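Local coordinates for Serine/threonine-protein acetyltransferase HopZ1a (Pseudomonas syringae pv. syringae, PDB 5KLP) that acetylates target proteins of the host, including tubulin, with inositol hexakisphosphate as cofactor, and so impairs host microtubules and immunity, at residues Q331-K334 and R335-A339. The protein carries 10 engineered substitutions. Residues are numbered along the deposited sequence; the frame is centred on the assembly and turned at random.
Sequences QEIK and RVLAA. Engineered in segment 335-339: Ala339 (natural residue Glu). With IHP (inositol hexakisphosphate), chain D.
The flat amide of Gln331 stacks over one face of the Arg335 guanidinium, one helical turn on, with the two planes 14° apart and Gln331 NE2 displaced toward the guanidinium rim. At the guanidinium edge lies inositol hexakisphosphate: its phosphate oxygen O22 accepts hydrogen bonds from both Arg335 NH1 (2.9 Å) and Arg335 NH2 (3.2 Å). An arginine suits this place because two N-H groups can converge on a single anionic oxygen. The extended chain of Gln331, its CG anti to the backbone N (chi1 165°), runs alongside Arg335, and its NE2 reaches another oxygen of the same phosphate, O42, at 3.0 Å. Gln331 NE2 also donates to Glu332 OE2 (2.9 Å), and the two bonds together fix the amide's rotation. Glutamine fits because one nitrogen offers both N-H groups and its uncharged amide can lie on a cation without charge repulsion. Bent at chi2 (-50°), Glu332 brings OE2 to 3.1 Å from Arg335 NH1, well out of the guanidinium plane, so this salt bridge rests on charge alone. Glu76 of helix 61-79 gives NH1 a second carboxylate, besides the phosphate. The i to i+4 spacing, seen in the bond from Arg335 N to Gln331 O (3.0 Å), puts both side chains on one side of helix 324-340. Glu332 thus holds the Gln331 amide for the phosphate and probably offsets the positive charge of Arg335 and nearby Arg79.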
ATOM      1  N   GLN A 331      -5.735 -13.727   5.316  1.00 20.01           N
ATOM      2  CA  GLN A 331      -6.886 -13.618   4.430  1.00 27.18           C
ATOM      3  C   GLN A 331      -6.506 -13.867   2.972  1.00 25.24           C
ATOM      4  O   GLN A 331      -7.216 -14.576   2.244  1.00 21.90           O
ATOM      5  CB  GLN A 331      -7.525 -12.237   4.573  1.00 20.67           C
ATOM      6  CG  GLN A 331      -8.488 -11.887   3.471  1.00 26.85           C
ATOM      7  CD  GLN A 331      -8.953 -10.443   3.566  1.00 30.17           C
ATOM      8  OE1 GLN A 331      -9.776 -10.096   4.417  1.00 23.61           O
ATOM      9  NE2 GLN A 331      -8.388  -9.584   2.717  1.00 19.47           N
ATOM     10  N   GLU A 332      -5.382 -13.291   2.548  1.00 20.25           N
ATOM     11  CA  GLU A 332      -4.945 -13.428   1.162  1.00 20.12           C
ATOM     12  C   GLU A 332      -4.512 -14.859   0.826  1.00 19.96           C
ATOM     13  O   GLU A 332      -4.829 -15.374  -0.237  1.00 21.38           O
ATOM     14  CB  GLU A 332      -3.814 -12.454   0.875  1.00 18.58           C
ATOM     15  CG  GLU A 332      -4.280 -11.017   0.972  1.00 22.03           C
ATOM     16  CD  GLU A 332      -5.537 -10.792   0.156  1.00 30.17           C
ATOM     17  OE1 GLU A 332      -5.406 -10.674  -1.086  1.00 24.95           O
ATOM     18  OE2 GLU A 332      -6.645 -10.748   0.748  1.00 26.76           O
ATOM     19  N   ILE A 333      -3.788 -15.488   1.742  1.00 19.03           N
ATOM     20  CA  ILE A 333      -3.336 -16.867   1.533  1.00 21.54           C
ATOM     21  C   ILE A 333      -4.543 -17.791   1.457  1.00 23.90           C
ATOM     22  O   ILE A 333      -4.639 -18.646   0.560  1.00 22.86           O
ATOM     23  CB  ILE A 333      -2.380 -17.295   2.650  1.00 23.04           C
ATOM     24  CG1 ILE A 333      -1.134 -16.403   2.616  1.00 23.45           C
ATOM     25  CG2 ILE A 333      -2.006 -18.771   2.521  1.00 26.89           C
ATOM     26  CD1 ILE A 333      -0.173 -16.652   3.739  1.00 22.56           C
ATOM     27  N   LYS A 334      -5.491 -17.570   2.363  1.00 22.47           N
ATOM     28  CA  LYS A 334      -6.759 -18.294   2.331  1.00 26.32           C
ATOM     29  C   LYS A 334      -7.460 -18.131   0.973  1.00 22.44           C
ATOM     30  O   LYS A 334      -7.924 -19.102   0.384  1.00 26.07           O
ATOM     31  CB  LYS A 334      -7.675 -17.807   3.457  1.00 25.74           C
ATOM     32  CG  LYS A 334      -8.997 -18.561   3.577  1.00 33.63           C
ATOM     33  CD  LYS A 334      -9.973 -17.787   4.461  1.00 44.41           C
ATOM     34  CE  LYS A 334     -11.363 -18.406   4.450  1.00 57.39           C
ATOM     35  NZ  LYS A 334     -12.237 -17.848   5.526  1.00 64.57           N
ATOM     36  N   ARG A 335      -7.521 -16.912   0.460  1.00 22.22           N
ATOM     37  CA  ARG A 335      -8.147 -16.709  -0.840  1.00 26.10           C
ATOM     38  C   ARG A 335      -7.420 -17.493  -1.938  1.00 25.64           C
ATOM     39  O   ARG A 335      -8.054 -18.065  -2.822  1.00 24.83           O
ATOM     40  CB  ARG A 335      -8.206 -15.226  -1.165  1.00 21.28           C
ATOM     41  CG  ARG A 335      -9.308 -14.516  -0.394  1.00 25.51           C
ATOM     42  CD  ARG A 335      -9.215 -12.992  -0.547  1.00 21.17           C
ATOM     43  NE  ARG A 335     -10.241 -12.347   0.259  1.00 21.85           N
ATOM     44  CZ  ARG A 335     -10.378 -11.030   0.379  1.00 31.49           C
ATOM     45  NH1 ARG A 335      -9.564 -10.215  -0.278  1.00 20.58           N
ATOM     46  NH2 ARG A 335     -11.338 -10.539   1.148  1.00 22.34           N
ATOM     47  N   VAL A 336      -6.091 -17.523  -1.878  1.00 22.58           N
ATOM     48  CA  VAL A 336      -5.330 -18.286  -2.866  1.00 24.31           C
ATOM     49  C   VAL A 336      -5.605 -19.786  -2.734  1.00 28.17           C
ATOM     50  O   VAL A 336      -5.928 -20.457  -3.723  1.00 28.00           O
ATOM     51  CB  VAL A 336      -3.832 -18.032  -2.739  1.00 24.21           C
ATOM     52  CG1 VAL A 336      -3.069 -18.973  -3.661  1.00 25.98           C
ATOM     53  CG2 VAL A 336      -3.528 -16.589  -3.095  1.00 25.68           C
ATOM     54  N   LEU A 337      -5.523 -20.303  -1.510  1.00 25.22           N
ATOM     55  CA  LEU A 337      -5.678 -21.741  -1.291  1.00 29.39           C
ATOM     56  C   LEU A 337      -7.108 -22.181  -1.571  1.00 28.75           C
ATOM     57  O   LEU A 337      -7.348 -23.323  -1.993  1.00 26.60           O
ATOM     58  CB  LEU A 337      -5.257 -22.131   0.129  1.00 31.15           C
ATOM     59  CG  LEU A 337      -3.753 -22.020   0.383  1.00 26.68           C
ATOM     60  CD1 LEU A 337      -3.408 -22.409   1.819  1.00 29.60           C
ATOM     61  CD2 LEU A 337      -2.969 -22.876  -0.622  1.00 28.38           C
ATOM     62  N   ALA A 338      -8.056 -21.280  -1.342  1.00 24.65           N
ATOM     63  CA  ALA A 338      -9.466 -21.586  -1.589  1.00 31.54           C
ATOM     64  C   ALA A 338      -9.689 -21.887  -3.075  1.00 31.84           C
ATOM     65  O   ALA A 338     -10.456 -22.789  -3.436  1.00 30.84           O
ATOM     66  CB  ALA A 338     -10.348 -20.446  -1.132  1.00 30.12           C
ATOM     67  N   ALA A 339      -9.031 -21.129  -3.943  1.00 30.18           N
ATOM     68  CA  ALA A 339      -9.110 -21.421  -5.373  1.00 36.54           C
ATOM     69  C   ALA A 339      -8.464 -22.775  -5.686  1.00 34.43           C
ATOM     70  O   ALA A 339      -8.961 -23.541  -6.512  1.00 34.69           O
ATOM     71  CB  ALA A 339      -8.443 -20.317  -6.180  1.00 24.67           C
TER
HETATM   72  C1  IHP D 401     -13.127  -8.522   2.894  1.00 32.19           C
HETATM   73  C2  IHP D 401     -11.829  -7.676   3.272  1.00 29.30           C
HETATM   74  C3  IHP D 401     -11.379  -7.424   4.761  1.00 41.92           C
HETATM   75  C4  IHP D 401     -12.399  -7.995   5.853  1.00 35.79           C
HETATM   76  C5  IHP D 401     -13.831  -8.262   5.425  1.00 35.34           C
HETATM   77  C6  IHP D 401     -13.717  -9.170   4.209  1.00 41.40           C
HETATM   78  O11 IHP D 401     -13.996  -7.834   2.197  1.00 41.17           O
HETATM   79  P1  IHP D 401     -14.651  -8.107   0.660  1.00 32.60           P
HETATM   80  O21 IHP D 401     -14.789  -6.782  -0.087  1.00 42.79           O
HETATM   81  O31 IHP D 401     -16.045  -8.730   0.794  1.00 48.03           O
HETATM   82  O41 IHP D 401     -13.835  -9.036  -0.223  1.00 36.45           O
HETATM   83  O12 IHP D 401     -11.704  -6.522   2.532  1.00 22.03           O
HETATM   84  P2  IHP D 401     -10.382  -6.414   1.496  1.00 23.28           P
HETATM   85  O22 IHP D 401     -10.435  -7.561   0.465  1.00 22.89           O
HETATM   86  O32 IHP D 401     -10.272  -5.084   0.742  1.00 22.79           O
HETATM   87  O42 IHP D 401      -9.093  -6.660   2.317  1.00 18.87           O
HETATM   88  O13 IHP D 401     -11.240  -6.162   4.875  1.00 45.75           O
HETATM   89  P3  IHP D 401      -9.974  -5.107   5.227  1.00 22.02           P
HETATM   90  O23 IHP D 401      -8.749  -5.105   4.312  1.00 21.35           O
HETATM   91  O33 IHP D 401     -10.810  -3.860   4.949  1.00 18.70           O
HETATM   92  O43 IHP D 401      -9.510  -5.152   6.680  1.00 19.28           O
HETATM   93  O14 IHP D 401     -12.396  -7.257   6.972  1.00 25.15           O
HETATM   94  P4  IHP D 401     -11.543  -7.657   8.292  1.00 26.68           P
HETATM   95  O24 IHP D 401     -10.064  -7.294   8.139  1.00 24.27           O
HETATM   96  O34 IHP D 401     -12.106  -6.993   9.566  1.00 27.00           O
HETATM   97  O44 IHP D 401     -11.607  -9.176   8.537  1.00 29.35           O
HETATM   98  O15 IHP D 401     -14.632  -7.191   5.309  1.00 36.84           O
HETATM   99  P5  IHP D 401     -15.951  -6.887   6.348  1.00 40.09           P
HETATM  100  O25 IHP D 401     -15.892  -7.796   7.580  1.00 37.03           O
HETATM  101  O35 IHP D 401     -15.930  -5.417   6.850  1.00 28.82           O
HETATM  102  O45 IHP D 401     -17.301  -7.129   5.664  1.00 43.87           O
HETATM  103  O16 IHP D 401     -14.883  -9.762   3.957  1.00 55.05           O
HETATM  104  P6  IHP D 401     -15.055 -11.284   3.384  1.00 40.23           P
HETATM  105  O26 IHP D 401     -13.988 -12.200   3.981  1.00 44.34           O
HETATM  106  O36 IHP D 401     -16.444 -11.856   3.722  1.00 54.26           O
HETATM  107  O46 IHP D 401     -14.920 -11.309   1.857  1.00 42.01           O